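Local atomic coordinates of seryl-tRNA synthetase (Pyrococcus horikoshii, PDB entry 2DQ0), a protein that catalyses the ATP-dependent attachment of serine to tRNA(Ser) by way of a seryl-adenylate, and probably also charges tRNA(Sec) with serine. Residues I126-K131 and P337-N342; E315-H320 and N376-Q381; I358-P363 and I414-E419. All coordinates share one frame; numbering follows the deposited sequence.

Overall arrangement
All three contacts belong to the catalytic core, at different depths. Contact 1 is partly buried and pairs strand 124-129 with strand 338-342 at an edge of the mixed sheet, so backbone hydrogen bonds dominate. Contact 3, about 12 Å away between centres, is buried and touches contact 1 through the neighbouring strands 338-342 and 354-362, with a salt bridge from R339 to E359; its own helix-on-sheet interface is largely apolar and has no hydrogen bond. Contact 2, also buried, joins the start of helix 316-333 to the end of strand 367-376 chiefly through one asparagine. The same helix runs on toward contact 1, where its E328 binds R127 and Y338.

Contact 1: I126-K131 and P337-N342; sequences IRFWGK and PYRVVN
R127 lies across V340, and its chain can be followed outward over that valine. CB meets V340 CG1 at 3.8 Å, and CG continues past the same methyl. A chi1 of 176° sends CG away from the backbone N, and a bend at chi3 turns the guanidinium back so that V340 CG1 lies over one face, 3.9 Å from R127 NE. At the tip, R127 NH2 forms a salt bridge with E328 of helix 316-333; a long aliphatic chain ending in a charge suits a place that is apolar at its base and polar at its end. The strands run antiparallel, and I126 and R127 both face V340, a classic beta bulge: I126 N donates to V340 O (2.9 Å), while V340 N donates to R127 O. Beyond the bulge the register is regular, and W129 and Y338 exchange backbone bonds in both directions. On the face that carries R127 and V340, W129 CB sits over the Y338 ring, 3.8 Å from its centroid, a CH-pi contact. The indole itself is nearly parallel to the phenol, at 18°, but slid aside so that the rings barely overlap. Y338 OH is hydrogen-bonded to E328 and Q332. Replacing Y338 by an alanine is likely to leave W129 CB with no ring face to lie on and E328 without one of its hydrogen-bond partners. On the other face F128 CD2 packs against CB of R339, and the R339 guanidinium leads away to a salt bridge with E359. G130 has phi 92°, where a CB would jam against the preceding carbonyl oxygen and run into P337 CB.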
loop_
_atom_site.group_PDB
_atom_site.type_symbol
_atom_site.label_atom_id
_atom_site.label_comp_id
_atom_site.label_asym_id
_atom_site.label_seq_id
_atom_site.Cartn_x
_atom_site.Cartn_y
_atom_site.Cartn_z
ATOM N N ILE A 126 23.810 17.959 18.158
ATOM C CA ILE A 126 23.976 19.407 18.088
ATOM C C ILE A 126 22.917 20.163 18.846
ATOM O O ILE A 126 22.959 21.382 18.934
ATOM C CB ILE A 126 23.931 19.904 16.625
ATOM C CG1 ILE A 126 22.590 19.521 15.989
ATOM C CG2 ILE A 126 25.085 19.308 15.819
ATOM C CD1 ILE A 126 22.425 20.042 14.588
ATOM N N ARG A 127 21.969 19.441 19.413
ATOM C CA ARG A 127 20.877 20.087 20.111
ATOM C C ARG A 127 20.115 19.049 20.950
ATOM O O ARG A 127 20.001 17.887 20.566
ATOM C CB ARG A 127 19.978 20.756 19.051
ATOM C CG ARG A 127 18.729 21.413 19.585
ATOM C CD ARG A 127 18.209 22.557 18.698
ATOM N NE ARG A 127 17.731 22.224 17.344
ATOM C CZ ARG A 127 18.512 22.041 16.277
ATOM N NH1 ARG A 127 19.823 22.133 16.383
ATOM N NH2 ARG A 127 17.979 21.832 15.082
ATOM N N PHE A 128 19.620 19.461 22.109
ATOM C CA PHE A 128 18.883 18.559 22.977
ATOM C C PHE A 128 17.659 19.264 23.513
ATOM O O PHE A 128 17.692 20.469 23.730
ATOM C CB PHE A 128 19.737 18.126 24.163
ATOM C CG PHE A 128 21.007 17.448 23.780
ATOM C CD1 PHE A 128 22.143 18.192 23.490
ATOM C CD2 PHE A 128 21.079 16.055 23.748
ATOM C CE1 PHE A 128 23.335 17.564 23.177
ATOM C CE2 PHE A 128 22.263 15.411 23.437
ATOM C CZ PHE A 128 23.402 16.165 23.151
ATOM N N TRP A 129 16.588 18.516 23.758
ATOM C CA TRP A 129 15.369 19.123 24.268
ATOM C C TRP A 129 14.641 18.173 25.219
ATOM O O TRP A 129 14.658 16.967 25.008
ATOM C CB TRP A 129 14.459 19.487 23.079
ATOM C CG TRP A 129 13.190 20.178 23.489
ATOM C CD1 TRP A 129 13.000 21.525 23.652
ATOM C CD2 TRP A 129 11.991 19.548 23.961
ATOM N NE1 TRP A 129 11.764 21.768 24.210
ATOM C CE2 TRP A 129 11.126 20.573 24.412
ATOM C CE3 TRP A 129 11.569 18.214 24.056
ATOM C CZ2 TRP A 129 9.868 20.305 24.952
ATOM C CZ3 TRP A 129 10.312 17.950 24.597
ATOM C CH2 TRP A 129 9.480 18.991 25.037
ATOM N N GLY A 130 14.019 18.711 26.270
ATOM C CA GLY A 130 13.238 17.887 27.192
ATOM C C GLY A 130 13.864 17.282 28.438
ATOM O O GLY A 130 15.078 17.356 28.649
ATOM N N LYS A 131 13.019 16.675 29.272
ATOM C CA LYS A 131 13.464 16.040 30.518
ATOM C C LYS A 131 13.244 14.535 30.457
ATOM O O LYS A 131 12.144 14.030 30.698
ATOM C CB LYS A 131 12.707 16.613 31.713
ATOM C CG LYS A 131 13.028 15.944 33.039
ATOM C CD LYS A 131 12.356 16.701 34.176
ATOM C CE LYS A 131 12.706 16.144 35.545
ATOM N NZ LYS A 131 11.964 16.862 36.634
ATOM N N PRO A 337 11.214 13.976 24.794
ATOM C CA PRO A 337 12.591 14.472 24.850
ATOM C C PRO A 337 13.413 13.851 23.710
ATOM O O PRO A 337 13.196 12.711 23.318
ATOM C CB PRO A 337 13.045 14.086 26.263
ATOM C CG PRO A 337 12.270 12.814 26.532
ATOM C CD PRO A 337 10.898 13.087 25.929
ATOM N N TYR A 338 14.347 14.619 23.169
ATOM C CA TYR A 338 15.133 14.160 22.035
ATOM C C TYR A 338 16.423 14.951 21.919
ATOM O O TYR A 338 16.695 15.874 22.692
ATOM C CB TYR A 338 14.315 14.360 20.749
ATOM C CG TYR A 338 14.060 15.826 20.388
ATOM C CD1 TYR A 338 15.027 16.581 19.729
ATOM C CD2 TYR A 338 12.865 16.466 20.748
ATOM C CE1 TYR A 338 14.827 17.938 19.436
ATOM C CE2 TYR A 338 12.649 17.833 20.460
ATOM C CZ TYR A 338 13.639 18.561 19.807
ATOM O OH TYR A 338 13.467 19.912 19.560
ATOM N N ARG A 339 17.207 14.579 20.924
ATOM C CA ARG A 339 18.451 15.250 20.632
ATOM C C ARG A 339 18.502 15.217 19.094
ATOM O O ARG A 339 18.095 14.229 18.488
ATOM C CB ARG A 339 19.630 14.476 21.253
ATOM C CG ARG A 339 19.937 13.150 20.578
ATOM C CD ARG A 339 21.105 12.410 21.190
ATOM N NE ARG A 339 21.541 11.380 20.255
ATOM C CZ ARG A 339 22.743 10.817 20.246
ATOM N NH1 ARG A 339 23.037 9.897 19.336
ATOM N NH2 ARG A 339 23.651 11.174 21.143
ATOM N N VAL A 340 18.926 16.293 18.444
ATOM C CA VAL A 340 18.986 16.214 16.994
ATOM C C VAL A 340 20.443 16.076 16.634
ATOM O O VAL A 340 21.318 16.668 17.260
ATOM C CB VAL A 340 18.308 17.423 16.263
ATOM C CG1 VAL A 340 17.644 18.338 17.260
ATOM C CG2 VAL A 340 19.293 18.124 15.360
ATOM N N VAL A 341 20.691 15.279 15.612
ATOM C CA VAL A 341 22.041 14.976 15.213
ATOM C C VAL A 341 22.403 15.383 13.793
ATOM O O VAL A 341 21.559 15.398 12.908
ATOM C CB VAL A 341 22.257 13.448 15.405
ATOM C CG1 VAL A 341 23.473 12.978 14.663
ATOM C CG2 VAL A 341 22.381 13.129 16.886
ATOM N N ASN A 342 23.664 15.747 13.586
ATOM C CA ASN A 342 24.128 16.066 12.256
ATOM C C ASN A 342 24.804 14.776 11.824
ATOM O O ASN A 342 25.783 14.327 12.419
ATOM C CB ASN A 342 25.137 17.207 12.270
ATOM C CG ASN A 342 25.577 17.617 10.861
ATOM O OD1 ASN A 342 25.169 17.012 9.852
ATOM N ND2 ASN A 342 26.420 18.647 10.790
#

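Contact 2: E315-H320 and N376-Q381; sequences ESWEWH and NCTDWQ
S316 OG is held by three partners: N376 ND2 donates a weak hydrogen bond to it at 3.3 Å from across the contact, and the same hydroxyl is hydrogen-bonded to H401 ND1 and P313 O. A small hydroxyl suits this spot because it can both give and accept at the start of helix 316-333. The N376 amide also lies against W317: ND2 stands over the centre of the indole, 3.0 Å above its plane. With the amide and ring planes 57° apart and ND2 over the centre, the amide meets the pi surface with its nitrogen end and not its flat face. The N376 side chain leaves its backbone N on the far side (chi1 179°), which carries the amide out between S316 and W317 and leaves CB nearer the backbone, against H320. There CB makes a CH-pi contact over the imidazole face, 4.0 Å from the ring centroid. H320 NE2 is bound to the backbone oxygen of A374 and its ring stacks with Y356, an arrangement likely to fix its rotation. The other end of the amide turns back on its own chain: N376 OD1 accepts from T378 N at 2.9 Å, with the donor above the carbonyl plane. Asparagine therefore does two jobs, its NH2 serving the helix and its oxygen the loop. The resulting Asx turn overlaps the type II' beta turn from C377 to W380, by which strand 367-376 leaves the sheet of the class II catalytic core.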
loop_
_atom_site.group_PDB
_atom_site.type_symbol
_atom_site.label_atom_id
_atom_site.label_comp_id
_atom_site.label_asym_id
_atom_site.label_seq_id
_atom_site.Cartn_x
_atom_site.Cartn_y
_atom_site.Cartn_z
ATOM N N GLU A 315 17.900 29.272 -1.603
ATOM C CA GLU A 315 16.993 29.220 -0.448
ATOM C C GLU A 315 16.950 27.848 0.285
ATOM O O GLU A 315 16.401 27.729 1.394
ATOM C CB GLU A 315 15.573 29.556 -0.917
ATOM C CG GLU A 315 15.370 30.960 -1.436
ATOM C CD GLU A 315 15.601 32.000 -0.360
ATOM O OE1 GLU A 315 15.208 31.749 0.799
ATOM O OE2 GLU A 315 16.164 33.070 -0.672
ATOM N N SER A 316 17.542 26.825 -0.331
ATOM C CA SER A 316 17.483 25.472 0.202
ATOM C C SER A 316 18.040 25.249 1.595
ATOM O O SER A 316 17.388 24.610 2.434
ATOM C CB SER A 316 18.104 24.488 -0.797
ATOM O OG SER A 316 19.495 24.675 -0.912
ATOM N N TRP A 317 19.227 25.779 1.860
ATOM C CA TRP A 317 19.813 25.602 3.175
ATOM C C TRP A 317 18.943 26.249 4.242
ATOM O O TRP A 317 18.855 25.759 5.372
ATOM C CB TRP A 317 21.241 26.152 3.209
ATOM C CG TRP A 317 22.131 25.335 2.360
ATOM C CD1 TRP A 317 22.650 25.678 1.148
ATOM C CD2 TRP A 317 22.454 23.952 2.554
ATOM N NE1 TRP A 317 23.263 24.593 0.562
ATOM C CE2 TRP A 317 23.158 23.520 1.403
ATOM C CE3 TRP A 317 22.209 23.032 3.583
ATOM C CZ2 TRP A 317 23.618 22.212 1.253
ATOM C CZ3 TRP A 317 22.671 21.722 3.431
ATOM C CH2 TRP A 317 23.366 21.329 2.274
ATOM N N GLU A 318 18.275 27.336 3.895
ATOM C CA GLU A 318 17.421 27.965 4.880
ATOM C C GLU A 318 16.195 27.070 5.108
ATOM O O GLU A 318 15.703 26.938 6.236
ATOM C CB GLU A 318 16.987 29.334 4.391
ATOM C CG GLU A 318 16.432 30.215 5.485
ATOM C CD GLU A 318 15.836 31.483 4.935
ATOM O OE1 GLU A 318 16.365 31.983 3.912
ATOM O OE2 GLU A 318 14.850 31.976 5.529
ATOM N N TRP A 319 15.703 26.458 4.030
ATOM C CA TRP A 319 14.554 25.569 4.131
ATOM C C TRP A 319 14.892 24.341 4.960
ATOM O O TRP A 319 14.107 23.917 5.824
ATOM C CB TRP A 319 14.075 25.153 2.739
ATOM C CG TRP A 319 13.007 26.073 2.276
ATOM C CD1 TRP A 319 13.085 26.988 1.256
ATOM C CD2 TRP A 319 11.771 26.324 2.946
ATOM N NE1 TRP A 319 11.983 27.803 1.268
ATOM C CE2 TRP A 319 11.157 27.422 2.294
ATOM C CE3 TRP A 319 11.121 25.730 4.044
ATOM C CZ2 TRP A 319 9.925 27.947 2.701
ATOM C CZ3 TRP A 319 9.891 26.249 4.453
ATOM C CH2 TRP A 319 9.306 27.351 3.780
ATOM N N HIS A 320 16.065 23.780 4.683
ATOM C CA HIS A 320 16.549 22.610 5.393
ATOM C C HIS A 320 16.402 22.898 6.870
ATOM O O HIS A 320 15.843 22.120 7.647
ATOM C CB HIS A 320 18.031 22.379 5.084
ATOM C CG HIS A 320 18.581 21.115 5.667
ATOM N ND1 HIS A 320 19.932 20.868 5.771
ATOM C CD2 HIS A 320 17.961 20.007 6.141
ATOM C CE1 HIS A 320 20.120 19.663 6.281
ATOM N NE2 HIS A 320 18.939 19.120 6.515
ATOM N N ASN A 376 18.643 17.857 2.788
ATOM C CA ASN A 376 18.655 18.878 1.771
ATOM C C ASN A 376 19.262 18.091 0.611
ATOM O O ASN A 376 20.422 17.649 0.652
ATOM C CB ASN A 376 19.546 20.057 2.126
ATOM C CG ASN A 376 19.570 21.106 1.021
ATOM O OD1 ASN A 376 19.098 20.863 -0.102
ATOM N ND2 ASN A 376 20.126 22.271 1.326
ATOM N N CYS A 377 18.474 17.885 -0.422
ATOM C CA CYS A 377 18.978 17.112 -1.534
ATOM C C CYS A 377 19.654 17.909 -2.620
ATOM O O CYS A 377 20.051 17.332 -3.638
ATOM C CB CYS A 377 17.846 16.275 -2.120
ATOM S SG CYS A 377 17.250 15.076 -0.932
ATOM N N THR A 378 19.784 19.225 -2.425
ATOM C CA THR A 378 20.439 20.046 -3.432
ATOM C C THR A 378 19.728 19.796 -4.766
ATOM O O THR A 378 18.494 19.737 -4.808
ATOM C CB THR A 378 21.937 19.639 -3.506
ATOM O OG1 THR A 378 22.579 20.069 -2.305
ATOM C CG2 THR A 378 22.639 20.253 -4.689
ATOM N N ASP A 379 20.503 19.625 -5.836
ATOM C CA ASP A 379 19.954 19.363 -7.158
ATOM C C ASP A 379 20.121 17.911 -7.588
ATOM O O ASP A 379 20.017 17.611 -8.777
ATOM C CB ASP A 379 20.639 20.260 -8.200
ATOM C CG ASP A 379 22.143 19.995 -8.335
ATOM O OD1 ASP A 379 22.770 20.611 -9.220
ATOM O OD2 ASP A 379 22.713 19.189 -7.573
ATOM N N TRP A 380 20.379 17.008 -6.640
ATOM C CA TRP A 380 20.609 15.594 -6.972
ATOM C C TRP A 380 19.409 14.893 -7.594
ATOM O O TRP A 380 19.570 14.091 -8.510
ATOM C CB TRP A 380 21.034 14.826 -5.726
ATOM C CG TRP A 380 21.752 13.513 -5.995
ATOM C CD1 TRP A 380 23.074 13.354 -6.247
ATOM C CD2 TRP A 380 21.177 12.197 -6.026
ATOM N NE1 TRP A 380 23.369 12.029 -6.436
ATOM C CE2 TRP A 380 22.223 11.295 -6.307
ATOM C CE3 TRP A 380 19.882 11.696 -5.845
ATOM C CZ2 TRP A 380 22.019 9.912 -6.416
ATOM C CZ3 TRP A 380 19.676 10.323 -5.954
ATOM C CH2 TRP A 380 20.744 9.446 -6.237
ATOM N N GLN A 381 18.212 15.175 -7.081
ATOM C CA GLN A 381 17.003 14.556 -7.607
ATOM C C GLN A 381 16.555 15.334 -8.826
ATOM O O GLN A 381 16.173 14.746 -9.850
ATOM C CB GLN A 381 15.891 14.542 -6.546
ATOM C CG GLN A 381 16.302 13.842 -5.266
ATOM C CD GLN A 381 15.174 13.705 -4.283
ATOM O OE1 GLN A 381 14.542 14.691 -3.888
ATOM N NE2 GLN A 381 14.914 12.475 -3.867
#

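Contact 3: I358-P363 and I414-E419; sequences IEAWMP and IVAILE
Helix 410-420 follows strand 398-406 and the short strand 408-409 in the strand-helix arrangement of motif 3 of class II synthetases, and here it packs on the antiparallel sheet of the catalytic core through strand 354-362. The axes of the two short segments come within 8.2 Å and their directions differ by 33°, so helix and strand run roughly the same way. M362 carries much of the interface. Its chain bends at chi2 (-68°), which brings the thioether alongside the helix: SD lies 3.6 Å from A416 CA, and CE meets V415 CG2 at 3.4 Å. CE also touches the methyl of A416. A flexible, unbranched methionine suits such a place, since its sulfur and terminal methyl can follow the helix surface between a branched and a small residue. Nearer the start of the strand segment, the methyls of A360 and A416 face each other, CB to CB 4.3 Å, and two alanines let sheet and helix come close. No hydrogen bond joins the two segments directly, but N420, next along the helix, ties them with its side-chain amide, which binds the backbone oxygens of both W361 and A416. The bound seryl-adenylate analogue lies about 8 Å from the V415 side chain, which places this packing close to the active site. At the far end E419 is buried, and both carboxylate oxygens have backbone partners: OE2 accepts from H162 N and OE1 from Q365 N. Its extended chain lays OE1 beside M362, 3.3 Å from M362 CB. P363, just after the strand, packs its ring against E419 O, with CB and CG each 3.3 Å away, while that oxygen accepts its hydrogen bond from Q422 NE2.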
loop_
_atom_site.group_PDB
_atom_site.type_symbol
_atom_site.label_atom_id
_atom_site.label_comp_id
_atom_site.label_asym_id
_atom_site.label_seq_id
_atom_site.Cartn_x
_atom_site.Cartn_y
_atom_site.Cartn_z
ATOM N N ILE A 358 16.210 13.370 14.143
ATOM C CA ILE A 358 15.708 13.603 15.473
ATOM C C ILE A 358 15.683 12.221 16.119
ATOM O O ILE A 358 14.938 11.342 15.671
ATOM C CB ILE A 358 14.293 14.152 15.477
ATOM C CG1 ILE A 358 14.268 15.522 14.793
ATOM C CG2 ILE A 358 13.792 14.225 16.922
ATOM C CD1 ILE A 358 12.906 16.190 14.771
ATOM N N GLU A 359 16.511 12.017 17.141
ATOM C CA GLU A 359 16.554 10.737 17.846
ATOM C C GLU A 359 15.910 10.958 19.182
ATOM O O GLU A 359 16.419 11.725 19.994
ATOM C CB GLU A 359 17.989 10.252 18.039
ATOM C CG GLU A 359 18.698 9.866 16.735
ATOM C CD GLU A 359 20.203 9.683 16.915
ATOM O OE1 GLU A 359 20.890 9.246 15.966
ATOM O OE2 GLU A 359 20.710 9.985 18.012
ATOM N N ALA A 360 14.768 10.312 19.396
ATOM C CA ALA A 360 14.028 10.440 20.655
ATOM C C ALA A 360 14.599 9.549 21.698
ATOM O O ALA A 360 15.095 8.470 21.402
ATOM C CB ALA A 360 12.569 10.082 20.480
ATOM N N TRP A 361 14.522 10.021 22.930
ATOM C CA TRP A 361 14.981 9.260 24.063
ATOM C C TRP A 361 13.911 8.178 24.261
ATOM O O TRP A 361 12.718 8.470 24.278
ATOM C CB TRP A 361 15.070 10.157 25.310
ATOM C CG TRP A 361 15.419 9.340 26.504
ATOM C CD1 TRP A 361 14.624 9.075 27.585
ATOM C CD2 TRP A 361 16.604 8.558 26.672
ATOM N NE1 TRP A 361 15.241 8.168 28.418
ATOM C CE2 TRP A 361 16.459 7.832 27.882
ATOM C CE3 TRP A 361 17.774 8.397 25.918
ATOM C CZ2 TRP A 361 17.450 6.952 28.358
ATOM C CZ3 TRP A 361 18.758 7.528 26.386
ATOM C CH2 TRP A 361 18.588 6.815 27.598
ATOM N N MET A 362 14.328 6.929 24.394
ATOM C CA MET A 362 13.375 5.849 24.579
ATOM C C MET A 362 13.605 5.239 25.953
ATOM O O MET A 362 14.419 4.329 26.135
ATOM C CB MET A 362 13.553 4.801 23.467
ATOM C CG MET A 362 13.362 5.353 22.044
ATOM S SD MET A 362 11.629 5.871 21.661
ATOM C CE MET A 362 11.725 6.034 19.872
ATOM N N PRO A 363 12.881 5.744 26.955
ATOM C CA PRO A 363 13.021 5.244 28.324
ATOM C C PRO A 363 13.231 3.731 28.468
ATOM O O PRO A 363 14.131 3.299 29.178
ATOM C CB PRO A 363 11.744 5.738 28.993
ATOM C CG PRO A 363 11.505 7.062 28.286
ATOM C CD PRO A 363 11.785 6.726 26.848
ATOM N N ILE A 414 4.633 6.364 17.899
ATOM C CA ILE A 414 3.858 5.576 18.823
ATOM C C ILE A 414 4.791 4.923 19.835
ATOM O O ILE A 414 4.464 4.878 21.017
ATOM C CB ILE A 414 3.002 4.510 18.060
ATOM C CG1 ILE A 414 1.803 5.197 17.399
ATOM C CG2 ILE A 414 2.518 3.400 19.003
ATOM C CD1 ILE A 414 0.929 4.241 16.609
ATOM N N VAL A 415 5.953 4.428 19.396
ATOM C CA VAL A 415 6.863 3.811 20.358
ATOM C C VAL A 415 7.338 4.908 21.309
ATOM O O VAL A 415 7.281 4.737 22.535
ATOM C CB VAL A 415 8.121 3.092 19.708
ATOM C CG1 VAL A 415 7.685 2.060 18.709
ATOM C CG2 VAL A 415 9.016 4.073 19.050
ATOM N N ALA A 416 7.757 6.046 20.759
ATOM C CA ALA A 416 8.229 7.119 21.620
ATOM C C ALA A 416 7.175 7.519 22.654
ATOM O O ALA A 416 7.509 7.740 23.825
ATOM C CB ALA A 416 8.664 8.328 20.800
ATOM N N ILE A 417 5.907 7.581 22.242
ATOM C CA ILE A 417 4.853 7.973 23.169
ATOM C C ILE A 417 4.613 6.916 24.228
ATOM O O ILE A 417 4.438 7.248 25.398
ATOM C CB ILE A 417 3.532 8.307 22.424
ATOM C CG1 ILE A 417 3.725 9.607 21.635
ATOM C CG2 ILE A 417 2.352 8.419 23.407
ATOM C CD1 ILE A 417 2.530 10.025 20.828
ATOM N N LEU A 418 4.627 5.647 23.836
ATOM C CA LEU A 418 4.398 4.570 24.804
ATOM C C LEU A 418 5.540 4.498 25.819
ATOM O O LEU A 418 5.314 4.376 27.024
ATOM C CB LEU A 418 4.263 3.207 24.105
ATOM C CG LEU A 418 3.047 2.946 23.208
ATOM C CD1 LEU A 418 3.100 1.550 22.593
ATOM C CD2 LEU A 418 1.799 3.092 24.054
ATOM N N GLU A 419 6.769 4.578 25.334
ATOM C CA GLU A 419 7.888 4.480 26.235
ATOM C C GLU A 419 8.117 5.717 27.084
ATOM O O GLU A 419 8.520 5.598 28.223
ATOM C CB GLU A 419 9.161 4.068 25.469
ATOM C CG GLU A 419 9.179 2.555 25.162
ATOM C CD GLU A 419 10.494 2.009 24.579
ATOM O OE1 GLU A 419 11.581 2.595 24.824
ATOM O OE2 GLU A 419 10.438 0.952 23.893
#